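Local coordinates for hydrolase (Thermococcus thioreducens, PDB 6IAH), which probably hydrolyses phosphate esters as a magnesium-dependent phosphatase of the haloacid dehalogenase superfamily, possibly acting on phosphoglycolate, at residues E128-E138 / R162-N170. Sequence-based numbering, arbitrary orientation. Where two conformers were deposited one is given.
Sequences ERPIVRRGLLE and RIIGFKFEN
In the Rossmann-like core of this HAD-superfamily phosphatase, the start of helix 134-141 packs on the C-terminal end of helix 154-164 and the loop that follows, where Leu137 meets Ile164 and Phe166. CB of Leu137 sits over one face of the Phe166 ring in a CH-pi contact, 3.7 Å from the centroid and 8° off its normal. Phe166 swings its ring anti to the backbone N (chi1 -175°), which brings it against Leu137 and Glu138, whose CG runs past CD1 of the ring. With an alanine here, CB of Leu137 would probably lose its aromatic platform and a gap would open beside Phe168, whose ring face is met by CD2 of Phe166. From Leu137, CD1 reaches on to CG2 of Ile164 (3.6 Å), and CG1 of Val132 meets that same methyl at 3.6 Å. A water ties the backbones together, donating to Ile164 O at 2.6 Å and Val132 O at 2.8 Å and weakly accepting from Arg134 N. Gly165, the first residue past the helix, has a positive phi; at its backbone angles a CB would be jammed against Ile164 O. Farther along, Ile163 lays CG2 against CD of Pro130 (3.8 Å) and CD1 near Glu128, whose carboxylate is held by Arg152, Tyr109 and Ser17. Strand 12-13 pairs with strand 129-130, and its Ile12 touches Ile163 and Ile164; helix 229-239 covers Val132, while Phe166 and Phe168 rest on strand 145-149.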
loop_
_atom_site.group_PDB
_atom_site.type_symbol
_atom_site.label_atom_id
_atom_site.label_comp_id
_atom_site.label_asym_id
_atom_site.label_seq_id
_atom_site.Cartn_x
_atom_site.Cartn_y
_atom_site.Cartn_z
ATOM N N GLU A 128 -4.954 -9.473 6.535
ATOM C CA GLU A 128 -5.703 -8.630 5.587
ATOM C C GLU A 128 -7.035 -9.363 5.250
ATOM O O GLU A 128 -7.096 -10.640 5.239
ATOM C CB GLU A 128 -4.862 -8.383 4.325
ATOM C CG GLU A 128 -3.575 -7.614 4.618
ATOM C CD GLU A 128 -2.642 -7.430 3.439
ATOM O OE1 GLU A 128 -3.078 -7.788 2.339
ATOM O OE2 GLU A 128 -1.481 -6.912 3.616
ATOM N N ARG A 129 -8.084 -8.576 4.989
ATOM C CA ARG A 129 -9.436 -9.099 4.811
ATOM C C ARG A 129 -10.046 -8.501 3.571
ATOM O O ARG A 129 -9.830 -7.308 3.274
ATOM C CB ARG A 129 -10.296 -8.659 6.001
ATOM C CG ARG A 129 -9.920 -9.391 7.263
ATOM C CD ARG A 129 -10.928 -9.261 8.397
ATOM N NE ARG A 129 -11.744 -8.030 8.431
ATOM C CZ ARG A 129 -12.358 -7.554 9.536
ATOM N NH1 ARG A 129 -12.250 -8.176 10.718
ATOM N NH2 ARG A 129 -13.084 -6.433 9.477
ATOM N N PRO A 130 -10.853 -9.291 2.859
ATOM C CA PRO A 130 -11.502 -8.741 1.666
ATOM C C PRO A 130 -12.568 -7.710 2.061
ATOM O O PRO A 130 -13.242 -7.869 3.101
ATOM C CB PRO A 130 -12.101 -9.985 1.003
ATOM C CG PRO A 130 -12.331 -10.928 2.115
ATOM C CD PRO A 130 -11.186 -10.718 3.039
ATOM N N ILE A 131 -12.596 -6.585 1.359
ATOM C CA ILE A 131 -13.779 -5.697 1.403
ATOM C C ILE A 131 -14.731 -6.105 0.281
ATOM O O ILE A 131 -15.892 -6.316 0.491
ATOM C CB ILE A 131 -13.412 -4.196 1.296
ATOM C CG1 ILE A 131 -12.422 -3.805 2.402
ATOM C CG2 ILE A 131 -14.674 -3.347 1.316
ATOM C CD1 ILE A 131 -11.684 -2.493 2.156
ATOM N N VAL A 132 -14.208 -6.287 -0.918
ATOM C CA VAL A 132 -15.074 -6.619 -2.046
ATOM C C VAL A 132 -15.646 -8.056 -1.897
ATOM O O VAL A 132 -15.016 -8.909 -1.262
ATOM C CB VAL A 132 -14.319 -6.382 -3.367
ATOM C CG1 VAL A 132 -13.218 -7.413 -3.563
ATOM C CG2 VAL A 132 -15.286 -6.347 -4.523
ATOM N N ARG A 133 -16.867 -8.282 -2.407
ATOM C CA ARG A 133 -17.486 -9.591 -2.456
ATOM C C ARG A 133 -17.166 -10.079 -3.835
ATOM O O ARG A 133 -17.471 -9.388 -4.800
ATOM C CB ARG A 133 -18.993 -9.516 -2.251
ATOM C CG ARG A 133 -19.295 -8.969 -0.855
ATOM C CD ARG A 133 -20.728 -9.276 -0.447
ATOM N NE ARG A 133 -21.717 -8.872 -1.454
ATOM C CZ ARG A 133 -22.391 -7.718 -1.488
ATOM N NH1 ARG A 133 -22.222 -6.745 -0.584
ATOM N NH2 ARG A 133 -23.264 -7.540 -2.485
ATOM N N ARG A 134 -16.573 -11.272 -3.916
ATOM C CA ARG A 134 -16.158 -11.866 -5.195
ATOM C C ARG A 134 -17.342 -12.029 -6.177
ATOM O O ARG A 134 -17.177 -11.952 -7.410
ATOM C CB ARG A 134 -15.419 -13.217 -4.954
ATOM C CG ARG A 134 -15.926 -14.065 -3.784
ATOM C CD ARG A 134 -15.072 -15.325 -3.480
ATOM N NE ARG A 134 -15.930 -16.409 -2.998
ATOM C CZ ARG A 134 -16.083 -16.783 -1.725
ATOM N NH1 ARG A 134 -15.389 -16.221 -0.733
ATOM N NH2 ARG A 134 -16.941 -17.752 -1.446
ATOM N N GLY A 135 -18.529 -12.262 -5.629
ATOM C CA GLY A 135 -19.763 -12.429 -6.451
ATOM C C GLY A 135 -20.053 -11.190 -7.263
ATOM O O GLY A 135 -20.423 -11.279 -8.450
ATOM N N LEU A 136 -19.794 -10.016 -6.684
ATOM C CA LEU A 136 -19.909 -8.771 -7.464
ATOM C C LEU A 136 -18.896 -8.628 -8.589
ATOM O O LEU A 136 -19.256 -8.109 -9.665
ATOM C CB LEU A 136 -19.929 -7.535 -6.591
ATOM C CG LEU A 136 -21.122 -7.476 -5.641
ATOM C CD1 LEU A 136 -20.997 -6.360 -4.613
ATOM C CD2 LEU A 136 -22.446 -7.339 -6.421
ATOM N N LEU A 137 -17.656 -9.054 -8.372
ATOM C CA LEU A 137 -16.638 -8.934 -9.413
ATOM C C LEU A 137 -17.002 -9.870 -10.553
ATOM O O LEU A 137 -16.792 -9.571 -11.728
ATOM C CB LEU A 137 -15.227 -9.233 -8.862
ATOM C CG LEU A 137 -14.683 -8.227 -7.852
ATOM C CD1 LEU A 137 -13.497 -8.763 -7.106
ATOM C CD2 LEU A 137 -14.364 -6.886 -8.493
ATOM N N GLU A 138 -17.472 -11.052 -10.180
ATOM C CA GLU A 138 -17.933 -12.033 -11.130
ATOM C C GLU A 138 -19.097 -11.469 -11.900
ATOM O O GLU A 138 -19.087 -11.444 -13.140
ATOM C CB GLU A 138 -18.313 -13.338 -10.440
ATOM C CG GLU A 138 -17.123 -14.126 -9.870
ATOM C CD GLU A 138 -17.508 -15.109 -8.715
ATOM O OE1 GLU A 138 -18.721 -15.431 -8.497
ATOM O OE2 GLU A 138 -16.583 -15.564 -7.988
ATOM N N ARG A 162 -5.660 -14.023 -3.807
ATOM C CA ARG A 162 -6.029 -15.033 -2.821
ATOM C C ARG A 162 -6.987 -14.504 -1.792
ATOM O O ARG A 162 -7.980 -15.163 -1.447
ATOM C CB ARG A 162 -4.799 -15.588 -2.111
ATOM C CG ARG A 162 -3.852 -16.334 -3.075
ATOM C CD ARG A 162 -2.763 -16.933 -2.200
ATOM N NE ARG A 162 -1.512 -17.111 -2.897
ATOM C CZ ARG A 162 -0.378 -17.415 -2.259
ATOM N NH1 ARG A 162 -0.357 -17.679 -0.966
ATOM N NH2 ARG A 162 0.706 -17.522 -2.925
ATOM N N ILE A 163 -6.719 -13.314 -1.315
ATOM C CA ILE A 163 -7.549 -12.718 -0.248
ATOM C C ILE A 163 -8.971 -12.445 -0.766
ATOM O O ILE A 163 -9.921 -12.674 -0.075
ATOM C CB ILE A 163 -6.897 -11.414 0.287
ATOM C CG1 ILE A 163 -5.614 -11.750 1.062
ATOM C CG2 ILE A 163 -7.831 -10.624 1.229
ATOM C CD1 ILE A 163 -4.642 -10.641 1.159
ATOM N N ILE A 164 -9.044 -11.909 -1.997
ATOM C CA ILE A 164 -10.285 -11.513 -2.645
ATOM C C ILE A 164 -11.066 -12.716 -3.148
ATOM O O ILE A 164 -12.276 -12.773 -3.000
ATOM C CB ILE A 164 -9.997 -10.536 -3.820
ATOM C CG1 ILE A 164 -9.456 -9.219 -3.265
ATOM C CG2 ILE A 164 -11.246 -10.273 -4.671
ATOM C CD1 ILE A 164 -8.690 -8.369 -4.242
ATOM N N GLY A 165 -10.370 -13.693 -3.714
ATOM C CA GLY A 165 -10.982 -14.815 -4.363
ATOM C C GLY A 165 -11.398 -14.474 -5.772
ATOM O O GLY A 165 -12.449 -14.944 -6.253
ATOM N N PHE A 166 -10.583 -13.664 -6.434
ATOM C CA PHE A 166 -10.836 -13.285 -7.826
ATOM C C PHE A 166 -9.540 -12.908 -8.467
ATOM O O PHE A 166 -8.694 -12.257 -7.846
ATOM C CB PHE A 166 -11.847 -12.131 -7.890
ATOM C CG PHE A 166 -12.269 -11.753 -9.301
ATOM C CD1 PHE A 166 -13.365 -12.363 -9.898
ATOM C CD2 PHE A 166 -11.631 -10.741 -9.979
ATOM C CE1 PHE A 166 -13.754 -12.002 -11.176
ATOM C CE2 PHE A 166 -12.025 -10.359 -11.265
ATOM C CZ PHE A 166 -13.087 -10.990 -11.858
ATOM N N LYS A 167 -9.366 -13.311 -9.716
ATOM C CA LYS A 167 -8.131 -13.069 -10.457
ATOM C C LYS A 167 -8.305 -11.843 -11.396
ATOM O O LYS A 167 -9.323 -11.739 -12.072
ATOM C CB LYS A 167 -7.806 -14.348 -11.272
ATOM C CG LYS A 167 -6.336 -14.548 -11.619
ATOM C CD LYS A 167 -5.902 -15.993 -11.383
ATOM N N PHE A 168 -7.359 -10.930 -11.446
ATOM C CA PHE A 168 -7.449 -9.790 -12.358
ATOM C C PHE A 168 -6.463 -9.972 -13.505
ATOM O O PHE A 168 -5.258 -9.813 -13.319
ATOM C CB PHE A 168 -7.143 -8.479 -11.647
ATOM C CG PHE A 168 -8.213 -8.059 -10.678
ATOM C CD1 PHE A 168 -9.291 -7.301 -11.110
ATOM C CD2 PHE A 168 -8.171 -8.473 -9.379
ATOM C CE1 PHE A 168 -10.278 -6.910 -10.234
ATOM C CE2 PHE A 168 -9.149 -8.086 -8.505
ATOM C CZ PHE A 168 -10.206 -7.283 -8.921
ATOM N N GLU A 169 -7.005 -10.173 -14.698
ATOM C CA GLU A 169 -6.166 -10.289 -15.897
ATOM C C GLU A 169 -5.552 -8.995 -16.360
ATOM O O GLU A 169 -4.484 -8.997 -16.980
ATOM C CB GLU A 169 -6.973 -10.957 -17.005
ATOM C CG GLU A 169 -7.367 -12.396 -16.590
ATOM C CD GLU A 169 -6.202 -13.220 -15.950
ATOM O OE1 GLU A 169 -5.081 -13.324 -16.547
ATOM O OE2 GLU A 169 -6.385 -13.744 -14.824
ATOM N N ASN A 170 -6.182 -7.874 -16.027
ATOM C CA ASN A 170 -5.695 -6.553 -16.415
ATOM C C ASN A 170 -5.226 -5.852 -15.140
ATOM O O ASN A 170 -6.057 -5.435 -14.337
ATOM C CB ASN A 170 -6.844 -5.788 -17.049
ATOM C CG ASN A 170 -7.501 -6.538 -18.196
ATOM O OD1 ASN A 170 -6.826 -7.079 -19.043
ATOM N ND2 ASN A 170 -8.830 -6.545 -18.222
HETATM O O HOH W 1 -14.282 -11.541 -1.819
#